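PDB 5FRV: positive phenol-degradative gene regulator from Ralstonia sp. E2, which probably activates transcription of phenol-degradation genes as a sigma-54-dependent, ATP-binding regulator, this piece being its zinc-containing, phenol-sensing N-terminal part. Local coordinates for residues E127-D132 with H182-I187. Sequence-based numbering, arbitrary orientation.
Sequences EFLWED and HPHCRI. With ZN (zinc ion), chain C; PCR (p-cresol), chain D.
I187 reaches across to W130 and lays its CG2 methyl over one face of the indole, 3.5 Å from the centroid of the six-membered ring and 10° off the normal, a CH-pi contact that suits a beta-branched residue against a broad aromatic plate. With CG1 set between its backbone N and carbonyl carbon (chi1 78°), the same isoleucine brings this second branch to CB and CD1 of F128; its end, I187 CD1, lies against W130 CZ2 and 3.9 Å from cresol CE2. Both aromatics also meet p-cresol. The ligand turns an edge to one face of F128, CD2 standing 3.6 Å above the plane over the ring centre with the two rings steeply inclined, while W130 NE1 donates a hydrogen bond to its OH (2.9 Å, 145°). H102 ND1 is also hydrogen-bonded to the cresol. C185 CB lies at the indole edge near CE3 and packs on W130 CB at 3.5 Å, and C185 turns SG onto the zinc, completing a site with C151, E174 and C177.

Beneath these side chains, strands 123-131 and 185-191 are the two inner strands of a four-stranded antiparallel sheet; the contact falls in the V4R family region. F128 with I187 and W130 with C185 are hydrogen-bonded pairs, each joined by two N-H...O bonds. On the opposite face L129, its CG anti to N, puts CD1 over the H184 imidazole, 3.5 Å from the centroid, a branched apolar end suited to a flat ring whose other side P183 CG covers. E127 OE1 and R186 NH2, 4.2 Å apart, are too distant for a salt bridge.

One sheet face thus joins ligand and metal: F128 and the I187 end flank the cresol ring, the indole N-H shares its hydroxyl with H102, and the adjoining cysteine thiolate ties the neighbouring strand to zinc.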
ATOM      1  N   GLU A 127     -16.583   3.782  20.028  1.00 36.77           N
ATOM      2  CA  GLU A 127     -16.375   2.335  20.019  1.00 37.09           C
ATOM      3  C   GLU A 127     -16.763   1.829  18.646  1.00 32.20           C
ATOM      4  O   GLU A 127     -17.796   2.231  18.112  1.00 33.37           O
ATOM      5  CB  GLU A 127     -17.224   1.616  21.084  1.00 43.89           C
ATOM      6  CG  GLU A 127     -16.919   1.968  22.544  1.00 46.67           C
ATOM      7  CD  GLU A 127     -17.801   1.188  23.538  1.00 57.94           C
ATOM      8  OE1 GLU A 127     -18.705   0.445  23.083  1.00 57.95           O
ATOM      9  OE2 GLU A 127     -17.592   1.331  24.771  1.00 53.81           O
ATOM     10  N   PHE A 128     -15.950   0.948  18.078  1.00 33.03           N
ATOM     11  CA  PHE A 128     -16.196   0.451  16.723  1.00 32.98           C
ATOM     12  C   PHE A 128     -15.926  -1.039  16.592  1.00 34.72           C
ATOM     13  O   PHE A 128     -15.025  -1.576  17.249  1.00 32.19           O
ATOM     14  CB  PHE A 128     -15.321   1.190  15.695  1.00 32.58           C
ATOM     15  CG  PHE A 128     -15.456   2.689  15.746  1.00 29.14           C
ATOM     16  CD1 PHE A 128     -14.791   3.423  16.706  1.00 29.23           C
ATOM     17  CD2 PHE A 128     -16.231   3.358  14.818  1.00 31.50           C
ATOM     18  CE1 PHE A 128     -14.922   4.791  16.763  1.00 29.49           C
ATOM     19  CE2 PHE A 128     -16.360   4.731  14.871  1.00 27.80           C
ATOM     20  CZ  PHE A 128     -15.708   5.441  15.840  1.00 28.46           C
ATOM     21  N   LEU A 129     -16.703  -1.679  15.714  1.00 36.38           N
ATOM     22  CA  LEU A 129     -16.477  -3.054  15.275  1.00 33.74           C
ATOM     23  C   LEU A 129     -15.653  -3.082  13.984  1.00 35.86           C
ATOM     24  O   LEU A 129     -15.896  -2.296  13.056  1.00 33.61           O
ATOM     25  CB  LEU A 129     -17.804  -3.771  15.044  1.00 36.01           C
ATOM     26  CG  LEU A 129     -17.702  -5.218  14.546  1.00 43.96           C
ATOM     27  CD1 LEU A 129     -17.158  -6.134  15.647  1.00 44.90           C
ATOM     28  CD2 LEU A 129     -19.039  -5.739  14.026  1.00 47.37           C
ATOM     29  N   TRP A 130     -14.690  -3.995  13.944  1.00 31.32           N
ATOM     30  CA  TRP A 130     -13.843  -4.235  12.778  1.00 30.78           C
ATOM     31  C   TRP A 130     -14.018  -5.657  12.243  1.00 35.67           C
ATOM     32  O   TRP A 130     -13.558  -6.615  12.865  1.00 35.98           O
ATOM     33  CB  TRP A 130     -12.376  -4.018  13.138  1.00 29.22           C
ATOM     34  CG  TRP A 130     -11.886  -2.596  13.061  1.00 29.59           C
ATOM     35  CD1 TRP A 130     -12.545  -1.523  12.542  1.00 28.78           C
ATOM     36  CD2 TRP A 130     -10.615  -2.107  13.517  1.00 25.35           C
ATOM     37  NE1 TRP A 130     -11.760  -0.390  12.644  1.00 28.70           N
ATOM     38  CE2 TRP A 130     -10.570  -0.730  13.237  1.00 29.06           C
ATOM     39  CE3 TRP A 130      -9.502  -2.706  14.113  1.00 24.80           C
ATOM     40  CZ2 TRP A 130      -9.462   0.052  13.541  1.00 23.00           C
ATOM     41  CZ3 TRP A 130      -8.410  -1.916  14.441  1.00 23.32           C
ATOM     42  CH2 TRP A 130      -8.396  -0.557  14.141  1.00 23.27           C
ATOM     43  N   GLU A 131     -14.653  -5.803  11.087  1.00 33.47           N
ATOM     44  CA  GLU A 131     -14.724  -7.124  10.458  1.00 38.63           C
ATOM     45  C   GLU A 131     -13.815  -7.217   9.234  1.00 39.20           C
ATOM     46  O   GLU A 131     -13.701  -6.262   8.464  1.00 35.95           O
ATOM     47  CB  GLU A 131     -16.168  -7.444  10.085  1.00 40.72           C
ATOM     48  CG  GLU A 131     -17.095  -7.523  11.303  1.00 41.97           C
ATOM     49  CD  GLU A 131     -18.559  -7.678  10.921  1.00 52.65           C
ATOM     50  OE1 GLU A 131     -19.224  -6.640  10.689  1.00 55.63           O
ATOM     51  OE2 GLU A 131     -19.044  -8.834  10.841  1.00 58.37           O
ATOM     52  N   ASP A 132     -13.160  -8.366   9.083  1.00 39.96           N
ATOM     53  CA  ASP A 132     -12.258  -8.648   7.955  1.00 41.30           C
ATOM     54  C   ASP A 132     -11.038  -7.716   7.911  1.00 38.13           C
ATOM     55  O   ASP A 132     -10.604  -7.307   6.826  1.00 37.46           O
ATOM     56  CB  ASP A 132     -13.013  -8.559   6.623  1.00 41.07           C
ATOM     57  CG  ASP A 132     -14.337  -9.301   6.655  1.00 50.11           C
ATOM     58  OD1 ASP A 132     -14.320 -10.553   6.702  1.00 50.37           O
ATOM     59  OD2 ASP A 132     -15.397  -8.630   6.646  1.00 53.28           O
ATOM     60  N   HIS A 182      -9.738 -14.036  18.117  1.00 46.96           N
ATOM     61  CA  HIS A 182     -11.108 -13.560  18.295  1.00 46.27           C
ATOM     62  C   HIS A 182     -11.857 -13.555  16.968  1.00 47.67           C
ATOM     63  O   HIS A 182     -11.236 -13.535  15.907  1.00 45.46           O
ATOM     64  CB  HIS A 182     -11.106 -12.156  18.909  1.00 48.86           C
ATOM     65  CG  HIS A 182     -10.441 -12.078  20.247  1.00 50.15           C
ATOM     66  ND1 HIS A 182      -9.267 -11.387  20.453  1.00 50.26           N
ATOM     67  CD2 HIS A 182     -10.800 -12.581  21.453  1.00 54.42           C
ATOM     68  CE1 HIS A 182      -8.925 -11.473  21.726  1.00 54.74           C
ATOM     69  NE2 HIS A 182      -9.837 -12.194  22.356  1.00 51.60           N
ATOM     70  N   PRO A 183     -13.197 -13.563  17.016  1.00 47.82           N
ATOM     71  CA  PRO A 183     -13.946 -13.573  15.756  1.00 49.56           C
ATOM     72  C   PRO A 183     -13.807 -12.274  14.948  1.00 49.49           C
ATOM     73  O   PRO A 183     -13.951 -12.286  13.728  1.00 50.14           O
ATOM     74  CB  PRO A 183     -15.396 -13.782  16.215  1.00 51.70           C
ATOM     75  CG  PRO A 183     -15.429 -13.234  17.608  1.00 52.48           C
ATOM     76  CD  PRO A 183     -14.086 -13.572  18.192  1.00 50.99           C
ATOM     77  N   HIS A 184     -13.526 -11.167  15.628  1.00 51.33           N
ATOM     78  CA  HIS A 184     -13.424  -9.871  14.978  1.00 47.82           C
ATOM     79  C   HIS A 184     -12.543  -8.975  15.830  1.00 47.89           C
ATOM     80  O   HIS A 184     -12.064  -9.402  16.886  1.00 46.67           O
ATOM     81  CB  HIS A 184     -14.811  -9.256  14.766  1.00 48.50           C
ATOM     82  CG  HIS A 184     -15.694  -9.325  15.973  1.00 50.96           C
ATOM     83  ND1 HIS A 184     -15.384  -8.699  17.163  1.00 56.82           N
ATOM     84  CD2 HIS A 184     -16.882  -9.947  16.175  1.00 52.86           C
ATOM     85  CE1 HIS A 184     -16.341  -8.931  18.045  1.00 54.41           C
ATOM     86  NE2 HIS A 184     -17.261  -9.686  17.470  1.00 55.45           N
ATOM     87  N   CYS A 185     -12.306  -7.747  15.368  1.00 44.58           N
ATOM     88  CA  CYS A 185     -11.588  -6.763  16.173  1.00 39.54           C
ATOM     89  C   CYS A 185     -12.606  -5.779  16.709  1.00 35.41           C
ATOM     90  O   CYS A 185     -13.701  -5.659  16.169  1.00 39.37           O
ATOM     91  CB  CYS A 185     -10.507  -6.026  15.359  1.00 38.76           C
ATOM     92  SG  CYS A 185      -9.254  -7.051  14.536  1.00 37.41           S
ATOM     93  N   ARG A 186     -12.248  -5.085  17.778  1.00 38.54           N
ATOM     94  CA  ARG A 186     -13.128  -4.097  18.389  1.00 38.06           C
ATOM     95  C   ARG A 186     -12.284  -3.073  19.127  1.00 36.16           C
ATOM     96  O   ARG A 186     -11.361  -3.418  19.870  1.00 34.21           O
ATOM     97  CB  ARG A 186     -14.118  -4.771  19.328  1.00 43.39           C
ATOM     98  CG  ARG A 186     -14.997  -3.850  20.117  1.00 41.46           C
ATOM     99  CD  ARG A 186     -16.032  -4.672  20.873  1.00 51.56           C
ATOM    100  NE  ARG A 186     -16.652  -3.923  21.961  1.00 57.23           N
ATOM    101  CZ  ARG A 186     -16.141  -3.843  23.187  1.00 57.26           C
ATOM    102  NH1 ARG A 186     -14.996  -4.456  23.466  1.00 52.56           N
ATOM    103  NH2 ARG A 186     -16.770  -3.145  24.128  1.00 58.72           N
ATOM    104  N   ILE A 187     -12.595  -1.800  18.910  1.00 36.88           N
ATOM    105  CA  ILE A 187     -11.704  -0.739  19.338  1.00 33.22           C
ATOM    106  C   ILE A 187     -12.415   0.339  20.169  1.00 29.31           C
ATOM    107  O   ILE A 187     -13.639   0.487  20.130  1.00 28.46           O
ATOM    108  CB  ILE A 187     -11.014  -0.060  18.116  1.00 30.48           C
ATOM    109  CG1 ILE A 187     -11.983   0.909  17.425  1.00 28.22           C
ATOM    110  CG2 ILE A 187     -10.476  -1.125  17.135  1.00 29.93           C
ATOM    111  CD1 ILE A 187     -11.414   1.612  16.191  1.00 28.62           C
TER
HETATM  112 ZN    ZN C1209      -7.229  -6.434  15.111  1.00 33.12          ZN
HETATM  113  CB  PCR D1210     -13.008   7.129  13.336  1.00 26.72           C
HETATM  114  CG  PCR D1210     -12.584   5.793  12.762  1.00 27.73           C
HETATM  115  CD1 PCR D1210     -11.859   5.743  11.583  1.00 30.46           C
HETATM  116  CE1 PCR D1210     -11.489   4.518  11.059  1.00 25.14           C
HETATM  117  CD2 PCR D1210     -12.937   4.622  13.418  1.00 27.82           C
HETATM  118  CE2 PCR D1210     -12.573   3.401  12.899  1.00 26.90           C
HETATM  119  CZ  PCR D1210     -11.847   3.351  11.718  1.00 29.92           C
HETATM  120  OH  PCR D1210     -11.465   2.124  11.181  1.00 28.61           O